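Local coordinates for thermotoga maritima TmcAL (Thermotoga maritima, PDB 5Y0T), which belongs to the HIGH nucleotidyl transferase family of the HUP clan, with a Rossmann-like core that holds adenosine-5'-rp-alpha-thio-triphosphate in this structure, at residues Val8-Asn11 / Pro12-Asn15; Ala48-Lys52 / Phe53-Glu57; Phe207-Ala210 / Thr211-Arg214. All coordinates share one frame; numbering follows the deposited sequence.

Overall arrangement
Contacts 1, 2 and 3 follow one another along the chain, yet contact 1 touches both of the others in the fold. Contact 1 is the turn between strand 3-8 and helix 15-28, strand 3-8 being flanked by parallel strands 32-38 and 98-103 of the sheet. Contact 2 opens helix 52-61, and contact 3 opens helix 210-218. The centre of contact 1 lies about 9 Å from the centres of the other two, which are about 16 Å apart. Arg55 of contact 2 and Arg214 of contact 3 both reach backbone carbonyls of 8-11, fixing the turn from two helices. Contacts 1 and 3 both bind adenosine-5'-rp-alpha-thio-triphosphate, whereas contact 2 stands behind the turn as a second shell.

Contact 1 (Val8-Asn11 / Pro12-Asn15); sequences VEYN and PFHN. With TAT (adenosine-5'-rp-alpha-thio-triphosphate), chain E.
The Tyr10 ring is sandwiched, with Phe13 CD2 over the centre of one face, 3.3 Å above its plane, and Val8 CB over the centre of the other. The pair is an inclined edge-to-face one, the edge of Phe13 directed at the face of Tyr10, with ring planes at 52° and centroids 4.4 Å apart; the closest atoms are Tyr10 CZ and Phe13 CE2, at 3.3 Å. With CG of Phe13 opposite its backbone N (chi1 -171°), the two side chains lie side by side and point the same way. The His14 ring is met at its edge by the ligand, whose N7 lies in the ring plane, 3.7 Å from His14 CE1. His14 NE2 donates to O1A, an oxygen on PG, over 3.0 Å.

This is the turn after the first strand of a Rossmann-like core, and His14 opens the HNGH version of the HIGH signature, whose second histidine, His17, stacks on His14 and also binds the ligand. The cis peptide between Asn11 and Pro12 folds the chain back sharply, a bend to which proline is well suited; Pro12 CA approaches Tyr10 O at 3.3 Å in a CA-H...O contact. On the phosphate side, Glu9 N (2.8 Å) and Tyr10 N (2.9 Å) both donate to O2A of the ligand. Asn11 faces elsewhere: its OD1 accepts from Val49 N and its ND2 meets the modified residue at position 42.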
# COMPACT_ATOMS: atom_id res chain seq x y z
N VAL A 8 10.06 -12.52 -24.81
CA VAL A 8 10.31 -11.11 -25.06
C VAL A 8 9.70 -10.22 -23.98
O VAL A 8 8.84 -10.63 -23.23
CB VAL A 8 9.73 -10.65 -26.44
CG1 VAL A 8 10.32 -11.47 -27.59
CG2 VAL A 8 8.20 -10.77 -26.44
N GLU A 9 10.18 -8.98 -23.94
CA GLU A 9 9.67 -7.96 -23.04
C GLU A 9 9.25 -6.75 -23.87
O GLU A 9 8.21 -6.16 -23.62
CB GLU A 9 10.69 -7.61 -21.96
CG GLU A 9 10.88 -8.81 -21.03
CD GLU A 9 11.35 -8.40 -19.65
OE1 GLU A 9 12.42 -7.77 -19.56
OE2 GLU A 9 10.63 -8.67 -18.67
N TYR A 10 10.12 -6.34 -24.80
CA TYR A 10 9.80 -5.26 -25.74
C TYR A 10 9.47 -3.97 -24.99
O TYR A 10 8.37 -3.44 -25.13
CB TYR A 10 8.61 -5.67 -26.65
CG TYR A 10 8.90 -6.77 -27.67
CD1 TYR A 10 10.20 -7.05 -28.09
CD2 TYR A 10 7.86 -7.52 -28.23
CE1 TYR A 10 10.46 -8.06 -29.04
CE2 TYR A 10 8.11 -8.51 -29.17
CZ TYR A 10 9.40 -8.78 -29.58
OH TYR A 10 9.63 -9.76 -30.53
N ASN A 11 10.44 -3.45 -24.24
CA ASN A 11 10.22 -2.33 -23.33
C ASN A 11 11.13 -1.14 -23.59
O ASN A 11 11.97 -0.82 -22.75
CB ASN A 11 10.41 -2.79 -21.87
CG ASN A 11 9.99 -1.72 -20.85
OD1 ASN A 11 9.24 -0.80 -21.17
ND2 ASN A 11 10.51 -1.83 -19.63
N PRO A 12 10.97 -0.47 -24.75
CA PRO A 12 10.03 -0.68 -25.85
C PRO A 12 10.56 -1.61 -26.98
O PRO A 12 11.73 -2.01 -26.95
CB PRO A 12 9.85 0.73 -26.40
CG PRO A 12 11.27 1.27 -26.31
CD PRO A 12 11.81 0.72 -24.99
N PHE A 13 9.72 -1.88 -27.99
CA PHE A 13 10.17 -2.69 -29.13
C PHE A 13 11.09 -1.81 -29.94
O PHE A 13 10.65 -0.78 -30.45
CB PHE A 13 8.99 -3.15 -29.99
CG PHE A 13 9.36 -4.16 -31.05
CD1 PHE A 13 10.15 -3.81 -32.14
CD2 PHE A 13 8.90 -5.47 -30.95
CE1 PHE A 13 10.48 -4.74 -33.11
CE2 PHE A 13 9.24 -6.41 -31.93
CZ PHE A 13 10.03 -6.05 -32.99
N HIS A 14 12.36 -2.21 -30.08
CA HIS A 14 13.31 -1.34 -30.76
C HIS A 14 13.95 -2.04 -31.95
O HIS A 14 13.55 -3.13 -32.33
CB HIS A 14 14.39 -0.81 -29.79
CG HIS A 14 15.11 -1.87 -29.00
ND1 HIS A 14 15.63 -3.01 -29.58
CD2 HIS A 14 15.42 -1.94 -27.68
CE1 HIS A 14 16.22 -3.74 -28.65
NE2 HIS A 14 16.11 -3.11 -27.49
N ASN A 15 14.92 -1.38 -32.56
CA ASN A 15 15.55 -1.94 -33.75
C ASN A 15 16.27 -3.27 -33.49
O ASN A 15 16.29 -4.15 -34.35
CB ASN A 15 16.52 -0.92 -34.34
CG ASN A 15 15.79 0.27 -34.94
OD1 ASN A 15 14.60 0.18 -35.26
ND2 ASN A 15 16.51 1.39 -35.10
N1 TAT E . 20.58 -7.81 -31.38
C2 TAT E . 20.07 -9.05 -31.48
N3 TAT E . 19.08 -9.51 -30.69
C4 TAT E . 18.54 -8.72 -29.74
C5 TAT E . 19.02 -7.34 -29.58
C6 TAT E . 20.12 -6.92 -30.48
N6 TAT E . 20.64 -5.67 -30.41
N7 TAT E . 18.31 -6.78 -28.58
C8 TAT E . 17.43 -7.71 -28.14
N9 TAT E . 17.57 -8.86 -28.83
PA TAT E . 13.85 -8.55 -24.83
PB TAT E . 16.43 -7.44 -23.98
PG TAT E . 17.83 -4.91 -24.06
C1' TAT E . 16.79 -10.10 -28.62
O1A TAT E . 17.85 -3.88 -25.17
O1B TAT E . 16.57 -7.39 -22.48
S1G TAT E . 13.86 -10.08 -23.63
C2' TAT E . 16.97 -10.59 -27.18
O2' TAT E . 18.21 -11.27 -26.99
O2A TAT E . 12.53 -7.85 -25.09
O2B TAT E . 17.20 -8.49 -24.75
O2G TAT E . 17.27 -4.37 -22.76
C3' TAT E . 15.76 -11.48 -27.00
O3' TAT E . 16.01 -12.80 -27.51
O3A TAT E . 14.87 -7.39 -24.36
O3B TAT E . 16.75 -5.98 -24.60
O3G TAT E . 19.10 -5.72 -23.88
C4' TAT E . 14.71 -10.80 -27.88
O4' TAT E . 15.39 -9.90 -28.75
C5' TAT E . 13.70 -10.00 -27.04
O5' TAT E . 14.43 -9.06 -26.25

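Contact 2 (Ala48-Lys52 / Phe53-Glu57); sequences AVIDK and FARAE
Asp51 caps the helix that begins just after it. Its chi1 of 73° places the carboxylate between its own backbone N and carbonyl carbon, where OD1 receives Ala54 N at 3.0 Å in a nearly straight bond. A short acidic side chain suits this N-cap, since it can bend back to an amide in the first turn. The main chain continues the winding: Arg55 N donates to Asp51 O, and Ala56 N to Lys52 O over 2.7 Å.

A further hydrogen bond comes from a side chain. Arg55 NH1 reaches Ile50 O at 3.2 Å, with the carbonyl oxygen 24° out of the guanidinium plane; the bend at chi3 (45°) turns the long arm back toward the loop. Ala48 CB sits over one face of the guanidinium, 3.2 Å from Arg55 NH1, and its small methyl group fits this close approach.

Packing round the Phe53 ring and Ile50 completes the turn. Lys52 CG stands almost directly over the centre of the Phe53 ring, 4.1 Å from the centroid, a CH-pi contact, while Asp51 OD2 lies at the ring's edge. Ile50 crosses the Arg55 chain at a slant, its CG1 3.8 Å from Arg55 CG and CD, and brings CD1 to within 4.0 Å of Ala54 CB.

Charged ends are paired beyond the segments: Asp51 OD2 with Arg412, Lys52 NZ with Asp413 and Glu69. Arg55 also donates from NH1 to Gly39 O, from NE to Tyr10 O and from NH2 to Glu9 O. A buried guanidinium is thus gripped by backbone carbonyls, whose dipoles would be expected to stabilise its positive charge, and through it the start of helix 52-61 is tied to the ligand-binding turn.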
# COMPACT_ATOMS: atom_id res chain seq x y z
N ALA A 48 6.67 -1.48 -17.51
CA ALA A 48 6.83 -1.30 -18.94
C ALA A 48 6.54 0.15 -19.24
O ALA A 48 5.69 0.78 -18.58
CB ALA A 48 5.92 -2.23 -19.71
N VAL A 49 7.24 0.73 -20.20
CA VAL A 49 7.10 2.16 -20.39
C VAL A 49 5.74 2.49 -21.03
O VAL A 49 5.20 3.59 -20.83
CB VAL A 49 8.29 2.72 -21.22
CG1 VAL A 49 8.26 2.21 -22.68
CG2 VAL A 49 8.31 4.24 -21.13
N ILE A 50 5.17 1.54 -21.79
CA ILE A 50 3.76 1.58 -22.19
C ILE A 50 3.18 0.20 -21.93
O ILE A 50 3.95 -0.74 -21.73
CB ILE A 50 3.55 1.95 -23.67
CG1 ILE A 50 4.38 1.03 -24.58
CG2 ILE A 50 3.90 3.42 -23.94
CD1 ILE A 50 4.20 1.36 -26.08
N ASP A 51 1.85 0.04 -21.92
CA ASP A 51 1.32 -1.19 -21.33
C ASP A 51 1.33 -2.36 -22.30
O ASP A 51 1.73 -2.23 -23.46
CB ASP A 51 -0.08 -0.96 -20.72
CG ASP A 51 -1.19 -0.79 -21.75
OD1 ASP A 51 -1.01 -1.03 -22.97
OD2 ASP A 51 -2.31 -0.42 -21.30
N LYS A 52 0.91 -3.53 -21.81
CA LYS A 52 1.09 -4.76 -22.57
C LYS A 52 0.16 -4.82 -23.78
O LYS A 52 0.46 -5.49 -24.77
CB LYS A 52 0.85 -5.98 -21.65
CG LYS A 52 -0.60 -6.07 -21.16
CD LYS A 52 -0.72 -7.04 -19.97
CE LYS A 52 -2.17 -7.08 -19.47
NZ LYS A 52 -2.32 -8.02 -18.30
N PHE A 53 -0.97 -4.11 -23.71
CA PHE A 53 -1.89 -4.11 -24.85
C PHE A 53 -1.28 -3.34 -26.03
O PHE A 53 -1.36 -3.76 -27.19
CB PHE A 53 -3.24 -3.51 -24.42
CG PHE A 53 -3.87 -4.26 -23.27
CD1 PHE A 53 -4.33 -5.55 -23.43
CD2 PHE A 53 -3.99 -3.67 -22.03
CE1 PHE A 53 -4.90 -6.24 -22.37
CE2 PHE A 53 -4.56 -4.35 -20.97
CZ PHE A 53 -5.01 -5.63 -21.14
N ALA A 54 -0.65 -2.22 -25.72
CA ALA A 54 0.07 -1.46 -26.74
C ALA A 54 1.27 -2.26 -27.27
O ALA A 54 1.51 -2.33 -28.49
CB ALA A 54 0.53 -0.12 -26.18
N ARG A 55 2.04 -2.86 -26.38
CA ARG A 55 3.24 -3.56 -26.82
C ARG A 55 2.87 -4.87 -27.56
O ARG A 55 3.56 -5.27 -28.49
CB ARG A 55 4.18 -3.81 -25.63
CG ARG A 55 5.12 -2.62 -25.38
CD ARG A 55 5.62 -2.53 -23.93
NE ARG A 55 6.06 -3.83 -23.41
CZ ARG A 55 5.42 -4.48 -22.45
NH1 ARG A 55 4.34 -3.94 -21.88
NH2 ARG A 55 5.86 -5.66 -22.05
N ALA A 56 1.76 -5.50 -27.18
CA ALA A 56 1.26 -6.66 -27.95
C ALA A 56 0.93 -6.27 -29.39
O ALA A 56 1.26 -7.00 -30.35
CB ALA A 56 0.02 -7.27 -27.28
N GLU A 57 0.30 -5.12 -29.57
CA GLU A 57 -0.05 -4.69 -30.91
C GLU A 57 1.21 -4.44 -31.75
O GLU A 57 1.26 -4.80 -32.94
CB GLU A 57 -0.93 -3.43 -30.90
CG GLU A 57 -1.34 -3.04 -32.29
CD GLU A 57 -2.22 -1.80 -32.34
OE1 GLU A 57 -2.85 -1.44 -31.32
OE2 GLU A 57 -2.28 -1.20 -33.43

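Contact 3 (Phe207-Ala210 / Thr211-Arg214); sequences FSSA and TAIR. With TAT (adenosine-5'-rp-alpha-thio-triphosphate), chain E.
A chi1 of 72° tucks Ser209 OG between its own backbone N and carbonyl carbon, from where it accepts Ala212 N at 3.0 Å, the N-cap bond of helix 210-218. Serine suits the position because its hydroxyl is short enough to fold back onto the first turn. Arg214 is bent at chi3 (-55°), which carries its guanidinium back so that Ala210 O lies over one face, without a hydrogen bond; NH1 bonds instead to Asn11 O, and NH2 forms a salt bridge with Glu46.

The helix then winds regularly, with Ile213 N donating to Ser209 O and Arg214 N to Ala210 O. Ile213 leans its branch over the same turn: CG1 comes to 3.3 Å from Ser209 O and 3.9 Å from Ser208 CB. The sequence from Ser208 to Arg214 resembles the ISSTxxR signature of related nucleotidyltransferases.

Ala210 N donates to ligand O1A, on PG, over 2.9 Å at a nearly straight 170°, while its small methyl allows O2G to come within 3.5 Å of CB. A phosphate group thus meets an amide at the N-terminus of a helix, where the helix dipole would be expected to favour its negative charge.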
# COMPACT_ATOMS: atom_id res chain seq x y z
N PHE A 207 21.46 0.67 -32.82
CA PHE A 207 20.96 -0.23 -31.81
C PHE A 207 21.30 0.27 -30.42
O PHE A 207 22.40 0.09 -29.92
CB PHE A 207 21.55 -1.63 -31.99
CG PHE A 207 21.30 -2.22 -33.35
CD1 PHE A 207 22.18 -2.00 -34.40
CD2 PHE A 207 20.20 -3.02 -33.57
CE1 PHE A 207 21.95 -2.57 -35.64
CE2 PHE A 207 19.97 -3.59 -34.81
CZ PHE A 207 20.84 -3.36 -35.84
N SER A 208 20.31 0.85 -29.77
CA SER A 208 20.49 1.30 -28.41
C SER A 208 19.70 0.31 -27.59
O SER A 208 18.72 -0.24 -28.09
CB SER A 208 20.00 2.74 -28.22
OG SER A 208 20.86 3.65 -28.88
N SER A 209 20.15 0.07 -26.37
CA SER A 209 19.46 -0.83 -25.46
C SER A 209 18.10 -0.26 -25.07
O SER A 209 17.91 0.97 -25.08
CB SER A 209 20.30 -1.06 -24.20
OG SER A 209 20.30 0.11 -23.40
N ALA A 210 17.18 -1.13 -24.70
CA ALA A 210 15.87 -0.70 -24.22
C ALA A 210 16.01 0.29 -23.06
O ALA A 210 15.24 1.25 -22.96
CB ALA A 210 15.03 -1.94 -23.80
N THR A 211 17.00 0.08 -22.19
CA THR A 211 17.17 0.97 -21.04
C THR A 211 17.68 2.34 -21.49
O THR A 211 17.22 3.38 -21.00
CB THR A 211 18.11 0.36 -19.97
OG1 THR A 211 17.54 -0.85 -19.46
CG2 THR A 211 18.33 1.33 -18.82
N ALA A 212 18.62 2.37 -22.43
CA ALA A 212 19.08 3.65 -22.96
C ALA A 212 17.91 4.42 -23.59
O ALA A 212 17.77 5.63 -23.41
CB ALA A 212 20.21 3.45 -23.97
N ILE A 213 17.05 3.71 -24.31
CA ILE A 213 15.95 4.36 -25.02
C ILE A 213 14.93 4.93 -24.04
O ILE A 213 14.42 6.04 -24.25
CB ILE A 213 15.27 3.39 -26.00
CG1 ILE A 213 16.27 3.00 -27.10
CG2 ILE A 213 14.02 4.02 -26.63
CD1 ILE A 213 15.81 1.79 -27.89
N ARG A 214 14.67 4.20 -22.97
CA ARG A 214 13.78 4.73 -21.94
C ARG A 214 14.39 5.99 -21.32
O ARG A 214 13.68 6.93 -20.98
CB ARG A 214 13.51 3.67 -20.87
CG ARG A 214 12.64 2.51 -21.37
CD ARG A 214 12.05 1.68 -20.22
NE ARG A 214 13.09 1.18 -19.31
CZ ARG A 214 13.82 0.09 -19.51
NH1 ARG A 214 13.65 -0.64 -20.60
NH2 ARG A 214 14.73 -0.27 -18.62
N1 TAT E . 20.58 -7.81 -31.38
C2 TAT E . 20.07 -9.05 -31.48
N3 TAT E . 19.08 -9.51 -30.69
C4 TAT E . 18.54 -8.72 -29.74
C5 TAT E . 19.02 -7.34 -29.58
C6 TAT E . 20.12 -6.92 -30.48
N6 TAT E . 20.64 -5.67 -30.41
N7 TAT E . 18.31 -6.78 -28.58
C8 TAT E . 17.43 -7.71 -28.14
N9 TAT E . 17.57 -8.86 -28.83
PA TAT E . 13.85 -8.55 -24.83
PB TAT E . 16.43 -7.44 -23.98
PG TAT E . 17.83 -4.91 -24.06
C1' TAT E . 16.79 -10.10 -28.62
O1A TAT E . 17.85 -3.88 -25.17
O1B TAT E . 16.57 -7.39 -22.48
S1G TAT E . 13.86 -10.08 -23.63
C2' TAT E . 16.97 -10.59 -27.18
O2' TAT E . 18.21 -11.27 -26.99
O2A TAT E . 12.53 -7.85 -25.09
O2B TAT E . 17.20 -8.49 -24.75
O2G TAT E . 17.27 -4.37 -22.76
C3' TAT E . 15.76 -11.48 -27.00
O3' TAT E . 16.01 -12.80 -27.51
O3A TAT E . 14.87 -7.39 -24.36
O3B TAT E . 16.75 -5.98 -24.60
O3G TAT E . 19.10 -5.72 -23.88
C4' TAT E . 14.71 -10.80 -27.88
O4' TAT E . 15.39 -9.90 -28.75
C5' TAT E . 13.70 -10.00 -27.04
O5' TAT E . 14.43 -9.06 -26.25